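Local coordinates for protein ulvan Lyase-PL25 (Pseudoalteromonas sp. PLSV, PDB 5UAM) that cleaves ulvan, the sulfated cell-wall polysaccharide of green seaweeds, as a beta-propeller lyase of polysaccharide lyase family 25, at residues V405-A417 with M428-Y442. Sequence-based numbering, arbitrary orientation.
Sequences VLRKDNASFAISA and MLVAEKVSDEGIKMY
Strands 412-415 and 428-433 pair antiparallel, their axes 4.7 Å apart at closest and their directions 147° from each other. Reciprocal backbone hydrogen bonds join Ser412 with Lys433 and Ala414 with Ala431, while Phe413-Glu432 and Ile415-Val430 are the non-hydrogen-bonded pairs. Beyond the last bridge Ser416 N still bonds Leu429 O, and Ser416 OG accepts a hydrogen bond from Leu429 N at 3.0 Å, nearly straight at 164°, while donating to Ala417 O. A chi1 of 69° places OG where it can serve both. The face bearing Phe413 and Val430 looks toward strand 400-408, which belongs to the adjacent sheet. Val430 CG1 lies over one face of the Phe413 ring, 3.9 Å from its centroid, and also meets Leu406 CD2. In turn Leu406 CD2 sits over the face of the Tyr442 ring, 4.0 Å from the centroid, a CH-pi contact. Tyr442 OH donates to Glu432 OE1 at 2.6 Å, approaching from above the carboxylate plane, and a water links OH to Lys408 NZ. Lys408 crosses Glu432 at about a right angle, with Lys408 CD 3.4 Å from Glu432 OE2, but Lys408 NZ stays 4.9 Å from that oxygen. An alanine in place of Tyr442 would probably leave Leu406 CD2 without its ring face and Glu432 OE1 without its phenolic donor. On the opposite face, in one of two modelled conformers, Lys433 NZ hydrogen-bonds Asn36 OD1, placing this blade edge beside the probable substrate site. The strand pairing thus builds a single propeller blade, while Leu406 and Lys408 tie the neighbouring blade to it through apolar and water-bridged contacts.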
loop_
_atom_site.group_PDB
_atom_site.type_symbol
_atom_site.label_atom_id
_atom_site.label_comp_id
_atom_site.label_asym_id
_atom_site.label_seq_id
_atom_site.Cartn_x
_atom_site.Cartn_y
_atom_site.Cartn_z
ATOM N N VAL A 405 1.279 -20.448 -4.507
ATOM C CA VAL A 405 2.612 -19.981 -4.854
ATOM C C VAL A 405 3.564 -20.095 -3.665
ATOM O O VAL A 405 4.776 -20.245 -3.838
ATOM C CB VAL A 405 2.495 -18.519 -5.330
ATOM C CG1 VAL A 405 3.832 -17.928 -5.626
ATOM C CG2 VAL A 405 1.595 -18.439 -6.565
ATOM N N LEU A 406 3.030 -19.996 -2.454
ATOM C CA LEU A 406 3.856 -20.117 -1.260
ATOM C C LEU A 406 2.969 -20.544 -0.103
ATOM O O LEU A 406 1.849 -20.049 0.034
ATOM C CB LEU A 406 4.550 -18.778 -0.925
ATOM C CG LEU A 406 5.766 -18.873 -0.019
ATOM C CD1 LEU A 406 6.910 -19.554 -0.715
ATOM C CD2 LEU A 406 6.180 -17.484 0.435
ATOM N N ARG A 407 3.454 -21.492 0.700
ATOM C CA ARG A 407 2.700 -21.936 1.859
ATOM C C ARG A 407 3.700 -22.268 2.948
ATOM O O ARG A 407 4.673 -22.974 2.682
ATOM C CB ARG A 407 1.860 -23.168 1.509
ATOM C CG ARG A 407 0.902 -23.554 2.609
ATOM C CD ARG A 407 -0.034 -24.694 2.204
ATOM N NE ARG A 407 -0.906 -25.034 3.326
ATOM C CZ ARG A 407 -2.231 -25.091 3.284
ATOM N NH1 ARG A 407 -2.889 -25.396 4.393
ATOM N NH2 ARG A 407 -2.903 -24.876 2.154
ATOM N N LYS A 408 3.494 -21.719 4.143
ATOM C CA LYS A 408 4.426 -21.964 5.246
ATOM C C LYS A 408 3.670 -22.296 6.525
ATOM O O LYS A 408 2.801 -21.545 6.962
ATOM C CB LYS A 408 5.342 -20.761 5.471
ATOM C CG LYS A 408 6.186 -20.388 4.258
ATOM C CD LYS A 408 7.303 -21.377 4.058
ATOM C CE LYS A 408 8.125 -21.017 2.849
ATOM N NZ LYS A 408 9.200 -22.021 2.620
ATOM N N ASP A 409 4.044 -23.397 7.153
ATOM C CA ASP A 409 3.466 -23.753 8.436
ATOM C C ASP A 409 3.894 -22.752 9.504
ATOM O O ASP A 409 5.009 -22.211 9.479
ATOM C CB ASP A 409 3.946 -25.143 8.869
ATOM C CG ASP A 409 3.772 -26.194 7.792
ATOM O OD1 ASP A 409 2.635 -26.423 7.335
ATOM O OD2 ASP A 409 4.771 -26.831 7.413
ATOM N N ASN A 410 3.016 -22.562 10.493
ATOM C CA ASN A 410 3.368 -21.843 11.710
ATOM C C ASN A 410 3.816 -20.421 11.415
ATOM O O ASN A 410 4.783 -19.928 11.996
ATOM C CB ASN A 410 4.424 -22.609 12.511
ATOM C CG ASN A 410 4.042 -24.050 12.717
ATOM O OD1 ASN A 410 4.808 -24.979 12.387
ATOM N ND2 ASN A 410 2.871 -24.265 13.292
ATOM N N ALA A 411 3.077 -19.745 10.541
ATOM C CA ALA A 411 3.469 -18.421 10.092
ATOM C C ALA A 411 2.231 -17.695 9.593
ATOM O O ALA A 411 1.157 -18.276 9.449
ATOM C CB ALA A 411 4.484 -18.521 8.949
ATOM N N SER A 412 2.403 -16.399 9.330
ATOM C CA SER A 412 1.426 -15.619 8.583
ATOM C C SER A 412 2.203 -14.736 7.623
ATOM O O SER A 412 3.372 -14.444 7.841
ATOM C CB SER A 412 0.522 -14.758 9.473
ATOM O OG SER A 412 1.258 -13.771 10.162
ATOM N N PHE A 413 1.551 -14.333 6.537
ATOM C CA PHE A 413 2.228 -13.563 5.506
ATOM C C PHE A 413 1.794 -12.105 5.525
ATOM O O PHE A 413 0.607 -11.792 5.661
ATOM C CB PHE A 413 1.927 -14.087 4.092
ATOM C CG PHE A 413 2.493 -15.453 3.776
ATOM C CD1 PHE A 413 3.696 -15.884 4.334
ATOM C CD2 PHE A 413 1.866 -16.281 2.872
ATOM C CE1 PHE A 413 4.228 -17.124 4.023
ATOM C CE2 PHE A 413 2.364 -17.548 2.571
ATOM C CZ PHE A 413 3.566 -17.966 3.123
ATOM N N ALA A 414 2.760 -11.224 5.357
ATOM C CA ALA A 414 2.530 -9.861 4.908
ATOM C C ALA A 414 2.887 -9.820 3.434
ATOM O O ALA A 414 3.885 -10.429 3.030
ATOM C CB ALA A 414 3.420 -8.895 5.694
ATOM N N ILE A 415 2.111 -9.081 2.640
ATOM C CA ILE A 415 2.333 -9.023 1.196
ATOM C C ILE A 415 2.400 -7.590 0.704
ATOM O O ILE A 415 1.847 -6.663 1.309
ATOM C CB ILE A 415 1.277 -9.804 0.395
ATOM C CG1 ILE A 415 -0.148 -9.357 0.739
ATOM C CG2 ILE A 415 1.456 -11.314 0.674
ATOM C CD1 ILE A 415 -1.184 -9.861 -0.274
ATOM N N SER A 416 3.103 -7.406 -0.408
ATOM C CA SER A 416 3.075 -6.155 -1.150
ATOM C C SER A 416 1.930 -6.151 -2.160
ATOM O O SER A 416 1.323 -7.177 -2.469
ATOM C CB SER A 416 4.374 -5.957 -1.931
ATOM O OG SER A 416 4.507 -6.882 -3.005
ATOM N N ALA A 417 1.680 -4.975 -2.715
ATOM C CA ALA A 417 0.926 -4.891 -3.953
ATOM C C ALA A 417 1.737 -5.537 -5.074
ATOM O O ALA A 417 2.953 -5.750 -4.956
ATOM C CB ALA A 417 0.640 -3.431 -4.303
ATOM N N MET A 428 5.087 -10.430 -6.797
ATOM C CA MET A 428 4.687 -9.967 -5.476
ATOM C C MET A 428 5.784 -10.309 -4.489
ATOM O O MET A 428 6.463 -11.328 -4.635
ATOM C CB MET A 428 3.343 -10.603 -5.069
ATOM C CG MET A 428 2.799 -10.149 -3.729
ATOM S SD MET A 428 1.191 -10.892 -3.326
ATOM C CE MET A 428 0.058 -9.833 -4.234
ATOM N N LEU A 429 5.914 -9.466 -3.474
ATOM C CA LEU A 429 6.796 -9.713 -2.334
ATOM C C LEU A 429 5.999 -10.259 -1.161
ATOM O O LEU A 429 4.834 -9.886 -0.949
ATOM C CB LEU A 429 7.497 -8.420 -1.938
ATOM C CG LEU A 429 8.545 -7.990 -2.944
ATOM C CD1 LEU A 429 8.840 -6.520 -2.869
ATOM C CD2 LEU A 429 9.830 -8.778 -2.718
ATOM N N VAL A 430 6.630 -11.160 -0.395
ATOM C CA VAL A 430 5.975 -11.848 0.707
ATOM C C VAL A 430 6.949 -11.887 1.872
ATOM O O VAL A 430 8.144 -12.138 1.678
ATOM C CB VAL A 430 5.619 -13.306 0.332
ATOM C CG1 VAL A 430 4.660 -13.907 1.367
ATOM C CG2 VAL A 430 5.040 -13.393 -1.052
ATOM N N ALA A 431 6.442 -11.665 3.078
ATOM C CA ALA A 431 7.216 -11.790 4.313
ATOM C C ALA A 431 6.613 -12.883 5.175
ATOM O O ALA A 431 5.416 -12.872 5.462
ATOM C CB ALA A 431 7.211 -10.457 5.071
ATOM N N GLU A 432 7.450 -13.823 5.598
ATOM C CA GLU A 432 7.015 -14.977 6.388
ATOM C C GLU A 432 7.146 -14.606 7.862
ATOM O O GLU A 432 8.185 -14.806 8.497
ATOM C CB GLU A 432 7.876 -16.193 6.039
ATOM C CG GLU A 432 7.575 -17.464 6.805
ATOM C CD GLU A 432 8.600 -18.534 6.547
ATOM O OE1 GLU A 432 9.676 -18.219 5.991
ATOM O OE2 GLU A 432 8.334 -19.690 6.885
ATOM N N LYS A 433 6.084 -14.031 8.421
ATOM C CA LYS A 433 6.101 -13.595 9.810
ATOM C C LYS A 433 5.997 -14.797 10.735
ATOM O O LYS A 433 5.003 -15.531 10.705
ATOM C CB LYS A 433 4.937 -12.649 10.065
ATOM C CG LYS A 433 4.986 -11.402 9.214
ATOM C CD LYS A 433 3.955 -10.395 9.652
ATOM C CE LYS A 433 2.559 -10.836 9.293
ATOM N NZ LYS A 433 1.539 -9.821 9.692
ATOM N N VAL A 434 7.016 -14.984 11.570
ATOM C CA VAL A 434 7.032 -16.041 12.571
ATOM C C VAL A 434 7.182 -15.365 13.923
ATOM O O VAL A 434 6.265 -15.392 14.747
ATOM C CB VAL A 434 8.156 -17.048 12.292
ATOM C CG1 VAL A 434 8.145 -18.175 13.305
ATOM C CG2 VAL A 434 7.984 -17.608 10.904
ATOM N N SER A 435 8.336 -14.756 14.171
ATOM C CA SER A 435 8.426 -13.764 15.229
ATOM C C SER A 435 8.417 -12.401 14.568
ATOM O O SER A 435 8.087 -12.266 13.392
ATOM C CB SER A 435 9.673 -13.969 16.072
ATOM O OG SER A 435 10.803 -13.672 15.309
ATOM N N ASP A 436 8.760 -11.367 15.324
ATOM C CA ASP A 436 8.772 -10.041 14.724
ATOM C C ASP A 436 10.155 -9.594 14.272
ATOM O O ASP A 436 10.305 -8.451 13.838
ATOM C CB ASP A 436 8.104 -9.017 15.636
ATOM C CG ASP A 436 8.734 -8.923 16.978
ATOM O OD1 ASP A 436 9.793 -9.540 17.215
ATOM O OD2 ASP A 436 8.142 -8.215 17.827
ATOM N N GLU A 437 11.152 -10.474 14.291
ATOM C CA GLU A 437 12.458 -10.167 13.719
ATOM C C GLU A 437 12.950 -11.370 12.931
ATOM O O GLU A 437 12.389 -12.461 13.014
ATOM C CB GLU A 437 13.470 -9.738 14.777
ATOM C CG GLU A 437 13.032 -8.532 15.614
ATOM C CD GLU A 437 14.077 -8.139 16.637
ATOM O OE1 GLU A 437 15.274 -8.118 16.286
ATOM O OE2 GLU A 437 13.709 -7.873 17.792
ATOM N N GLY A 438 13.991 -11.155 12.129
ATOM C CA GLY A 438 14.545 -12.253 11.346
ATOM C C GLY A 438 13.592 -12.825 10.320
ATOM O O GLY A 438 13.616 -14.031 10.043
ATOM N N ILE A 439 12.751 -11.984 9.736
ATOM C CA ILE A 439 11.683 -12.445 8.870
ATOM C C ILE A 439 12.223 -12.703 7.473
ATOM O O ILE A 439 12.877 -11.840 6.866
ATOM C CB ILE A 439 10.542 -11.410 8.845
ATOM C CG1 ILE A 439 9.908 -11.306 10.221
ATOM C CG2 ILE A 439 9.489 -11.792 7.801
ATOM C CD1 ILE A 439 8.949 -10.169 10.378
ATOM N N LYS A 440 11.930 -13.890 6.950
ATOM C CA LYS A 440 12.359 -14.275 5.615
ATOM C C LYS A 440 11.481 -13.627 4.556
ATOM O O LYS A 440 10.247 -13.572 4.677
ATOM C CB LYS A 440 12.358 -15.793 5.462
ATOM C CG LYS A 440 13.411 -16.446 6.322
ATOM C CD LYS A 440 13.377 -17.965 6.152
ATOM C CE LYS A 440 14.434 -18.662 6.988
ATOM N NZ LYS A 440 14.099 -18.628 8.434
ATOM N N MET A 441 12.145 -13.092 3.538
ATOM C CA MET A 441 11.533 -12.299 2.479
ATOM C C MET A 441 11.600 -13.074 1.172
ATOM O O MET A 441 12.665 -13.605 0.808
ATOM C CB MET A 441 12.299 -10.995 2.326
ATOM C CG MET A 441 12.426 -10.164 3.585
ATOM S SD MET A 441 10.833 -9.717 4.310
ATOM C CE MET A 441 10.053 -8.891 2.911
ATOM N N TYR A 442 10.487 -13.107 0.453
ATOM C CA TYR A 442 10.354 -13.899 -0.755
ATOM C C TYR A 442 9.833 -13.048 -1.900
ATOM O O TYR A 442 8.927 -12.236 -1.717
ATOM C CB TYR A 442 9.381 -15.054 -0.570
ATOM C CG TYR A 442 9.720 -16.034 0.546
ATOM C CD1 TYR A 442 9.577 -15.681 1.878
ATOM C CD2 TYR A 442 10.178 -17.314 0.257
ATOM C CE1 TYR A 442 9.866 -16.593 2.901
ATOM C CE2 TYR A 442 10.465 -18.231 1.275
ATOM C CZ TYR A 442 10.324 -17.853 2.593
ATOM O OH TYR A 442 10.624 -18.757 3.592
HETATM O O HOH W 1 12.021 -21.175 3.526
HETATM O O HOH W 2 2.874 -15.371 12.587
#